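Local coordinates for protein esterase (Staphylococcus aureus subsp. aureus USA300_TCH1516, PDB 3D7R) that probably hydrolyses ester bonds as an alpha/beta hydrolase, although its natural substrate is not established, at residues K62-P67 / F114-L119; Y101-G104 / Q110-P113; G227-M232 / L239-K244. All coordinates share one frame; numbering follows the deposited sequence.

How the contacts relate
Contacts 1 and 2 are neighbours, with centres 7 Å apart: contact 1 packs on helix 113-126 itself, and contact 2 on the loop leading into it; contact 2 is nested in the loop closed by contact 1. Contact 1 lies at the surface, where the loop after helix 46-61 reaches that helix through an indole-imidazole hydrogen bond and CH-pi packing. Contact 2 is buried next to the sheet: proline over imidazole, with polar ends tied to outside groups. H64 CE1 and P111 O pack together between them. Contact 3 stands apart and is partly buried, its centre 26 Å from that of contact 1, where one leucine joins helix 225-236 to a turn with no hydrogen bond across.

Contact 1: residues K62-P67 / F114-L119; sequences KKHKQP and FHWRLL. With DMS (dimethyl sulfoxide), chain O.
W116 meets P67 as soon as its side chain leaves the helix: CB lies 4.0 Å from P67 CD, and that same methylene then sits over one face of the indole, 3.6 Å from W116 CG. CG lies anti to the carbonyl carbon (chi1 -82°), which sends the ring system off helix 113-126 toward the 62-67 loop. P67 CD is held above the five-membered ring, 16° off its normal. At the edge, W116 NE1 gives its hydrogen to H64 NE2 over 3.0 Å, a nearly straight bond of 167° that runs in the indole plane but is tilted from the imidazole plane. In the alpha/beta hydrolase fold this helix follows the third strand in the chain, 98-102, and the loop runs across its flank on the way to strand 75-81. Farther out, the six-membered ring lies beneath Q66, with CZ2 3.7 Å from Q66 CA and CZ3 3.5 Å from Q66 CB, a second CH-pi contact on the same face as the proline. F87 meets the indole edge-to-face. Beside H64, K65 N donates to atom O of a dimethyl sulfoxide at 2.9 Å, a molecule probably from the crystallisation liquor.

Contact 2: residues Y101-G104 / Q110-P113; sequences YIHG and QPSP. With DMS (dimethyl sulfoxide), chain I.
H103 ND1, on the imidazole that P111 covers, gives its hydrogen to G104 O over 2.8 Å with an angle of 155° at the hydrogen. The acceptor lies close to the ring plane, whereas the donor stands 33° out of the carbonyl plane. CG of H103 is set between its own backbone N and carbonyl carbon (chi1 73°), which folds the ring back beside the next peptide and within reach of that oxygen. At the other nitrogen, NE2 is bonded to K137 NZ, which also bonds Q110 OE1, 4.2 Å from H103 NE2, and so bridges the two side chains. Both ring nitrogens thus have partners, and rotation of the imidazole is restrained.

Across the contact P111 lays its N-CD-CG edge nearly flat over one face of the imidazole, with CG above the ring centre, 3.6 Å from the centroid, as a CH-pi contact. The adjoining CD lies 3.5 Å from H103 NE2, and Y135 stacks on the same imidazole. H103 and G104 begin a His-Gly-Gly sequence that resembles the oxyanion-hole loop of hormone-sensitive-lipase-type esterases, and by analogy the turn probably lies in the corresponding place.

Beyond P111, S112 takes the N-cap position, its OG bonded to F114 N. The contact therefore spans the turn from the C-terminal end of strand 98-102 to the start of helix 113-126, with L132 of strand 129-133 against H103 and R56 and N60 of helix 46-61 against Q110.

Contact 3: residues G227-M232 / L239-K244; sequences GVNEIM and LPLTDK
L241 pushes its forked end against helix 225-236 and meets N229 and M232 with a different methyl each. With chi1 at -67° and chi2 near trans, the fork points at the helix with one methyl to each partner. CD1 reaches N229, 4.0 Å from its backbone O and equally far from its amide nitrogen ND2; the two side chains cross at about a right angle. CD2 goes to the next turn of the helix and rests 3.8 Å from M232 CB and as close to the carbonyl carbon of that residue.

M232, modelled as selenomethionine, contributes only the root of its side chain here. Bends at chi2 and chi3 turn the selenium away from L241, and the side chain packs on N107 and I246 instead. The amide of N229 is likewise engaged elsewhere, since ND2 donates to T206 O.

The leucine is presented by a type I turn, P240 to D243, closed by D243 N to P240 O at 3.0 Å, and L241 O is further bonded to S247 OG. Both segments belong to the excursion between strands 195-199 and 259-264. Another side of the helix touches helix 46-61, E230 resting on V49 and I231 on F52, a grouping consistent with the cap region of hormone-sensitive-lipase-like esterases.

No hydrogen bond or ion pair crosses between the segments. The join is one of van der Waals contact alone, so it has little directional preference of its own, and the position of L241 probably rests on the turn and the helix, each fixed by hydrogen bonds of its own.

Contact 1: residues K62-P67 / F114-L119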
loop_
_atom_site.group_PDB
_atom_site.type_symbol
_atom_site.label_atom_id
_atom_site.label_comp_id
_atom_site.label_asym_id
_atom_site.label_seq_id
_atom_site.Cartn_x
_atom_site.Cartn_y
_atom_site.Cartn_z
ATOM N N LYS A 62 -2.765 -15.240 -13.918
ATOM C CA LYS A 62 -3.838 -14.814 -14.822
ATOM C C LYS A 62 -3.803 -13.297 -15.034
ATOM O O LYS A 62 -3.425 -12.547 -14.134
ATOM C CB LYS A 62 -5.205 -15.239 -14.272
ATOM C CG LYS A 62 -5.351 -16.745 -14.193
ATOM C CD LYS A 62 -6.536 -17.149 -13.379
ATOM C CE LYS A 62 -6.732 -18.654 -13.481
ATOM N NZ LYS A 62 -7.854 -19.117 -12.614
ATOM N N LYS A 63 -4.206 -12.847 -16.218
ATOM C CA LYS A 63 -4.277 -11.413 -16.446
ATOM C C LYS A 63 -5.295 -10.802 -15.483
ATOM O O LYS A 63 -6.405 -11.289 -15.346
ATOM C CB LYS A 63 -4.605 -11.092 -17.911
ATOM C CG LYS A 63 -3.402 -11.329 -18.855
ATOM C CD LYS A 63 -2.218 -10.405 -18.495
ATOM C CE LYS A 63 -1.103 -10.472 -19.522
ATOM N NZ LYS A 63 0.197 -10.053 -18.904
ATOM N N HIS A 64 -4.892 -9.749 -14.791
ATOM C CA HIS A 64 -5.791 -9.060 -13.879
ATOM C C HIS A 64 -6.776 -8.193 -14.672
ATOM O O HIS A 64 -6.383 -7.489 -15.595
ATOM C CB HIS A 64 -5.000 -8.195 -12.907
ATOM C CG HIS A 64 -5.851 -7.567 -11.847
ATOM N ND1 HIS A 64 -6.478 -8.304 -10.864
ATOM C CD2 HIS A 64 -6.200 -6.276 -11.634
ATOM C CE1 HIS A 64 -7.168 -7.490 -10.082
ATOM N NE2 HIS A 64 -7.011 -6.254 -10.523
ATOM N N LYS A 65 -8.048 -8.246 -14.297
ATOM C CA LYS A 65 -9.106 -7.566 -15.046
ATOM C C LYS A 65 -9.914 -6.653 -14.130
ATOM O O LYS A 65 -10.095 -6.965 -12.971
ATOM C CB LYS A 65 -10.031 -8.618 -15.671
ATOM C CG LYS A 65 -9.489 -9.240 -16.964
ATOM C CD LYS A 65 -10.311 -10.449 -17.378
ATOM C CE LYS A 65 -9.788 -11.042 -18.693
ATOM N NZ LYS A 65 -10.798 -11.912 -19.354
ATOM N N GLN A 66 -10.407 -5.527 -14.644
ATOM C CA GLN A 66 -11.364 -4.727 -13.861
ATOM C C GLN A 66 -12.585 -5.572 -13.462
ATOM O O GLN A 66 -12.961 -6.478 -14.187
ATOM C CB GLN A 66 -11.796 -3.449 -14.605
ATOM C CG GLN A 66 -12.533 -3.624 -15.897
ATOM C CD GLN A 66 -12.801 -2.267 -16.577
ATOM O OE1 GLN A 66 -13.366 -1.347 -15.970
ATOM N NE2 GLN A 66 -12.374 -2.144 -17.839
ATOM N N PRO A 67 -13.183 -5.298 -12.292
ATOM C CA PRO A 67 -14.385 -6.055 -11.916
ATOM C C PRO A 67 -15.469 -5.890 -12.990
ATOM O O PRO A 67 -15.689 -4.778 -13.474
ATOM C CB PRO A 67 -14.828 -5.381 -10.605
ATOM C CG PRO A 67 -13.602 -4.757 -10.095
ATOM C CD PRO A 67 -12.809 -4.314 -11.265
ATOM N N PHE A 114 -12.604 -3.479 -4.504
ATOM C CA PHE A 114 -12.689 -2.277 -3.674
ATOM C C PHE A 114 -11.465 -1.374 -3.866
ATOM O O PHE A 114 -11.542 -0.156 -3.625
ATOM C CB PHE A 114 -12.815 -2.651 -2.181
ATOM C CG PHE A 114 -14.204 -3.079 -1.758
ATOM C CD1 PHE A 114 -15.119 -3.608 -2.674
ATOM C CD2 PHE A 114 -14.601 -2.956 -0.436
ATOM C CE1 PHE A 114 -16.419 -3.997 -2.270
ATOM C CE2 PHE A 114 -15.888 -3.360 -0.025
ATOM C CZ PHE A 114 -16.792 -3.873 -0.951
ATOM N N HIS A 115 -10.332 -1.961 -4.262
ATOM C CA HIS A 115 -9.167 -1.163 -4.649
ATOM C C HIS A 115 -9.475 -0.404 -5.934
ATOM O O HIS A 115 -9.130 0.761 -6.063
ATOM C CB HIS A 115 -7.918 -2.025 -4.873
ATOM C CG HIS A 115 -7.178 -2.398 -3.620
ATOM N ND1 HIS A 115 -6.876 -3.706 -3.297
ATOM C CD2 HIS A 115 -6.642 -1.637 -2.636
ATOM C CE1 HIS A 115 -6.215 -3.737 -2.152
ATOM N NE2 HIS A 115 -6.052 -2.492 -1.735
ATOM N N TRP A 116 -10.114 -1.071 -6.893
ATOM C CA TRP A 116 -10.504 -0.401 -8.129
ATOM C C TRP A 116 -11.360 0.814 -7.813
ATOM O O TRP A 116 -11.139 1.914 -8.333
ATOM C CB TRP A 116 -11.249 -1.381 -9.038
ATOM C CG TRP A 116 -10.274 -2.232 -9.790
ATOM C CD1 TRP A 116 -9.587 -3.330 -9.325
ATOM C CD2 TRP A 116 -9.827 -2.016 -11.127
ATOM N NE1 TRP A 116 -8.766 -3.818 -10.316
ATOM C CE2 TRP A 116 -8.881 -3.021 -11.423
ATOM C CE3 TRP A 116 -10.141 -1.078 -12.106
ATOM C CZ2 TRP A 116 -8.255 -3.112 -12.666
ATOM C CZ3 TRP A 116 -9.498 -1.156 -13.331
ATOM C CH2 TRP A 116 -8.571 -2.168 -13.602
ATOM N N ARG A 117 -12.306 0.610 -6.909
ATOM C CA ARG A 117 -13.252 1.658 -6.557
ATOM C C ARG A 117 -12.570 2.817 -5.811
ATOM O O ARG A 117 -12.837 3.985 -6.100
ATOM C CB ARG A 117 -14.383 1.041 -5.751
ATOM C CG ARG A 117 -15.472 1.982 -5.403
ATOM C CD ARG A 117 -16.649 1.196 -4.911
ATOM N NE ARG A 117 -17.666 2.135 -4.521
ATOM C CZ ARG A 117 -18.700 1.845 -3.746
ATOM N NH1 ARG A 117 -18.849 0.602 -3.268
ATOM N NH2 ARG A 117 -19.566 2.812 -3.451
ATOM N N LEU A 118 -11.676 2.490 -4.876
ATOM C CA LEU A 118 -10.916 3.503 -4.143
ATOM C C LEU A 118 -10.070 4.369 -5.087
ATOM O O LEU A 118 -10.043 5.583 -4.963
ATOM C CB LEU A 118 -10.004 2.842 -3.091
ATOM C CG LEU A 118 -8.997 3.737 -2.336
ATOM C CD1 LEU A 118 -9.699 4.915 -1.596
ATOM C CD2 LEU A 118 -8.130 2.920 -1.350
ATOM N N LEU A 119 -9.352 3.719 -6.000
ATOM C CA LEU A 119 -8.489 4.423 -6.947
ATOM C C LEU A 119 -9.280 5.351 -7.876
ATOM O O LEU A 119 -8.860 6.474 -8.166
ATOM C CB LEU A 119 -7.638 3.417 -7.724
ATOM C CG LEU A 119 -6.292 3.083 -7.034
ATOM C CD1 LEU A 119 -6.451 2.614 -5.591
ATOM C CD2 LEU A 119 -5.544 2.045 -7.837
HETATM S S DMS O . -8.964 -11.820 -13.529
HETATM O O DMS O . -8.709 -10.406 -12.452
HETATM C C1 DMS O . -8.249 -13.306 -12.764
HETATM C C2 DMS O . -10.723 -12.285 -13.560
#

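Contact 2: residues Y101-G104 / Q110-P113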
loop_
_atom_site.group_PDB
_atom_site.type_symbol
_atom_site.label_atom_id
_atom_site.label_comp_id
_atom_site.label_asym_id
_atom_site.label_seq_id
_atom_site.Cartn_x
_atom_site.Cartn_y
_atom_site.Cartn_z
ATOM N N TYR A 101 0.453 4.166 -7.421
ATOM C CA TYR A 101 -0.289 3.487 -6.356
ATOM C C TYR A 101 0.136 2.035 -6.186
ATOM O O TYR A 101 -0.017 1.241 -7.123
ATOM C CB TYR A 101 -1.822 3.577 -6.566
ATOM C CG TYR A 101 -2.561 3.197 -5.294
ATOM C CD1 TYR A 101 -3.029 4.178 -4.410
ATOM C CD2 TYR A 101 -2.735 1.862 -4.947
ATOM C CE1 TYR A 101 -3.665 3.826 -3.228
ATOM C CE2 TYR A 101 -3.367 1.504 -3.777
ATOM C CZ TYR A 101 -3.820 2.488 -2.920
ATOM O OH TYR A 101 -4.432 2.118 -1.757
ATOM N N ILE A 102 0.619 1.686 -4.986
ATOM C CA ILE A 102 1.082 0.320 -4.675
ATOM C C ILE A 102 0.021 -0.381 -3.805
ATOM O O ILE A 102 -0.120 -0.080 -2.617
ATOM C CB ILE A 102 2.469 0.326 -3.955
ATOM C CG1 ILE A 102 3.499 1.244 -4.674
ATOM C CG2 ILE A 102 2.992 -1.105 -3.794
ATOM C CD1 ILE A 102 3.731 0.949 -6.191
ATOM N N HIS A 103 -0.726 -1.305 -4.408
ATOM C CA HIS A 103 -1.908 -1.856 -3.777
ATOM C C HIS A 103 -1.576 -2.870 -2.669
ATOM O O HIS A 103 -0.546 -3.554 -2.725
ATOM C CB HIS A 103 -2.823 -2.480 -4.830
ATOM C CG HIS A 103 -2.302 -3.767 -5.393
ATOM N ND1 HIS A 103 -2.490 -4.980 -4.768
ATOM C CD2 HIS A 103 -1.622 -4.034 -6.533
ATOM C CE1 HIS A 103 -1.954 -5.942 -5.499
ATOM N NE2 HIS A 103 -1.423 -5.395 -6.578
ATOM N N GLY A 104 -2.435 -2.950 -1.652
ATOM C CA GLY A 104 -2.259 -3.956 -0.584
ATOM C C GLY A 104 -2.612 -5.382 -1.013
ATOM O O GLY A 104 -3.106 -5.618 -2.128
ATOM N N GLN A 110 -3.927 -10.043 -5.554
ATOM C CA GLN A 110 -4.036 -9.002 -6.560
ATOM C C GLN A 110 -4.989 -7.923 -6.028
ATOM O O GLN A 110 -5.550 -8.082 -4.912
ATOM C CB GLN A 110 -4.544 -9.604 -7.883
ATOM C CG GLN A 110 -3.618 -10.641 -8.513
ATOM C CD GLN A 110 -2.299 -10.072 -9.063
ATOM O OE1 GLN A 110 -1.711 -9.142 -8.508
ATOM N NE2 GLN A 110 -1.810 -10.681 -10.140
ATOM N N PRO A 111 -5.159 -6.803 -6.777
ATOM C CA PRO A 111 -6.089 -5.797 -6.277
ATOM C C PRO A 111 -7.517 -6.301 -6.078
ATOM O O PRO A 111 -8.045 -7.071 -6.884
ATOM C CB PRO A 111 -6.060 -4.707 -7.356
ATOM C CG PRO A 111 -4.727 -4.870 -8.006
ATOM C CD PRO A 111 -4.514 -6.362 -8.028
ATOM N N SER A 112 -8.112 -5.840 -4.984
ATOM C CA SER A 112 -9.508 -6.064 -4.657
ATOM C C SER A 112 -10.370 -5.249 -5.600
ATOM O O SER A 112 -9.922 -4.220 -6.077
ATOM C CB SER A 112 -9.732 -5.557 -3.229
ATOM O OG SER A 112 -11.094 -5.573 -2.921
ATOM N N PRO A 113 -11.625 -5.678 -5.849
ATOM C CA PRO A 113 -12.552 -4.800 -6.565
ATOM C C PRO A 113 -12.766 -3.472 -5.831
ATOM O O PRO A 113 -13.068 -2.459 -6.479
ATOM C CB PRO A 113 -13.858 -5.611 -6.603
ATOM C CG PRO A 113 -13.698 -6.658 -5.560
ATOM C CD PRO A 113 -12.247 -6.969 -5.500
HETATM S S DMS I . -12.794 -6.670 0.379
HETATM O O DMS I . -11.423 -5.852 -0.408
HETATM C C1 DMS I . -13.378 -5.593 1.716
HETATM C C2 DMS I . -14.253 -6.595 -0.700
#

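Contact 3: residues G227-M232 / L239-K244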
loop_
_atom_site.group_PDB
_atom_site.type_symbol
_atom_site.label_atom_id
_atom_site.label_comp_id
_atom_site.label_asym_id
_atom_site.label_seq_id
_atom_site.Cartn_x
_atom_site.Cartn_y
_atom_site.Cartn_z
ATOM N N GLY A 227 -0.677 -15.198 9.627
ATOM C CA GLY A 227 -0.856 -14.992 8.175
ATOM C C GLY A 227 0.181 -14.061 7.554
ATOM O O GLY A 227 0.782 -14.383 6.528
ATOM N N VAL A 228 0.407 -12.910 8.181
ATOM C CA VAL A 228 1.384 -11.937 7.690
ATOM C C VAL A 228 2.809 -12.527 7.755
ATOM O O VAL A 228 3.551 -12.495 6.751
ATOM C CB VAL A 228 1.244 -10.568 8.449
ATOM C CG1 VAL A 228 2.398 -9.613 8.164
ATOM C CG2 VAL A 228 -0.101 -9.906 8.105
ATOM N N ASN A 229 3.177 -13.107 8.906
ATOM C CA ASN A 229 4.485 -13.777 9.035
ATOM C C ASN A 229 4.725 -14.781 7.898
ATOM O O ASN A 229 5.734 -14.716 7.184
ATOM C CB ASN A 229 4.613 -14.520 10.380
ATOM C CG ASN A 229 4.735 -13.573 11.596
ATOM O OD1 ASN A 229 4.683 -14.027 12.742
ATOM N ND2 ASN A 229 4.888 -12.285 11.352
ATOM N N GLU A 230 3.787 -15.705 7.724
ATOM C CA GLU A 230 3.960 -16.805 6.771
ATOM C C GLU A 230 4.017 -16.300 5.332
ATOM O O GLU A 230 4.863 -16.719 4.538
ATOM C CB GLU A 230 2.850 -17.845 6.941
ATOM C CG GLU A 230 2.929 -18.638 8.252
ATOM C CD GLU A 230 4.198 -19.483 8.357
ATOM O OE1 GLU A 230 4.516 -20.262 7.436
ATOM O OE2 GLU A 230 4.891 -19.354 9.369
ATOM N N ILE A 231 3.127 -15.386 4.985
ATOM C CA ILE A 231 3.144 -14.854 3.619
ATOM C C ILE A 231 4.441 -14.079 3.354
ATOM O O ILE A 231 5.095 -14.283 2.335
ATOM C CB ILE A 231 1.920 -13.987 3.326
ATOM C CG1 ILE A 231 0.643 -14.836 3.384
ATOM C CG2 ILE A 231 2.057 -13.302 1.931
ATOM C CD1 ILE A 231 -0.629 -13.984 3.259
HETATM N N MSE A 232 4.823 -13.226 4.291
HETATM C CA MSE A 232 6.027 -12.394 4.132
HETATM C C MSE A 232 7.320 -13.205 4.133
HETATM O O MSE A 232 8.261 -12.858 3.408
HETATM C CB MSE A 232 6.076 -11.265 5.178
HETATM C CG MSE A 232 4.887 -10.322 5.094
HETATM SE SE MSE A 232 4.896 -9.320 3.418
HETATM C CE MSE A 232 6.409 -8.147 3.763
ATOM N N LEU A 239 15.480 -13.767 3.458
ATOM C CA LEU A 239 15.794 -12.560 4.236
ATOM C C LEU A 239 14.991 -12.535 5.522
ATOM O O LEU A 239 13.815 -12.910 5.517
ATOM C CB LEU A 239 15.510 -11.272 3.451
ATOM C CG LEU A 239 16.428 -10.875 2.295
ATOM C CD1 LEU A 239 15.850 -9.640 1.624
ATOM C CD2 LEU A 239 17.873 -10.598 2.774
ATOM N N PRO A 240 15.613 -12.094 6.635
ATOM C CA PRO A 240 14.854 -11.963 7.895
ATOM C C PRO A 240 13.736 -10.928 7.749
ATOM O O PRO A 240 13.924 -9.906 7.063
ATOM C CB PRO A 240 15.888 -11.450 8.895
ATOM C CG PRO A 240 17.216 -11.678 8.270
ATOM C CD PRO A 240 17.020 -11.682 6.785
ATOM N N LEU A 241 12.593 -11.181 8.391
ATOM C CA LEU A 241 11.465 -10.235 8.347
ATOM C C LEU A 241 11.834 -8.847 8.870
ATOM O O LEU A 241 11.170 -7.849 8.544
ATOM C CB LEU A 241 10.244 -10.797 9.110
ATOM C CG LEU A 241 9.580 -12.036 8.479
ATOM C CD1 LEU A 241 8.283 -12.410 9.197
ATOM C CD2 LEU A 241 9.320 -11.845 6.999
ATOM N N THR A 242 12.886 -8.781 9.685
ATOM C CA THR A 242 13.330 -7.501 10.263
ATOM C C THR A 242 14.196 -6.660 9.295
ATOM O O THR A 242 14.471 -5.486 9.580
ATOM C CB THR A 242 14.128 -7.712 11.567
ATOM O OG1 THR A 242 15.220 -8.582 11.299
ATOM C CG2 THR A 242 13.248 -8.338 12.669
ATOM N N ASP A 243 14.638 -7.263 8.183
ATOM C CA ASP A 243 15.354 -6.525 7.131
ATOM C C ASP A 243 14.555 -5.269 6.808
ATOM O O ASP A 243 13.337 -5.330 6.612
ATOM C CB ASP A 243 15.519 -7.390 5.867
ATOM C CG ASP A 243 16.390 -6.729 4.795
ATOM O OD1 ASP A 243 17.433 -7.307 4.441
ATOM O OD2 ASP A 243 16.066 -5.637 4.294
ATOM N N LYS A 244 15.233 -4.131 6.768
ATOM C CA LYS A 244 14.575 -2.855 6.533
ATOM C C LYS A 244 13.825 -2.782 5.199
ATOM O O LYS A 244 12.907 -1.986 5.044
ATOM C CB LYS A 244 15.585 -1.716 6.638
ATOM C CG LYS A 244 16.703 -1.710 5.565
ATOM C CD LYS A 244 17.706 -0.564 5.823
ATOM C CE LYS A 244 18.666 -0.384 4.659
ATOM N NZ LYS A 244 19.638 -1.508 4.608
#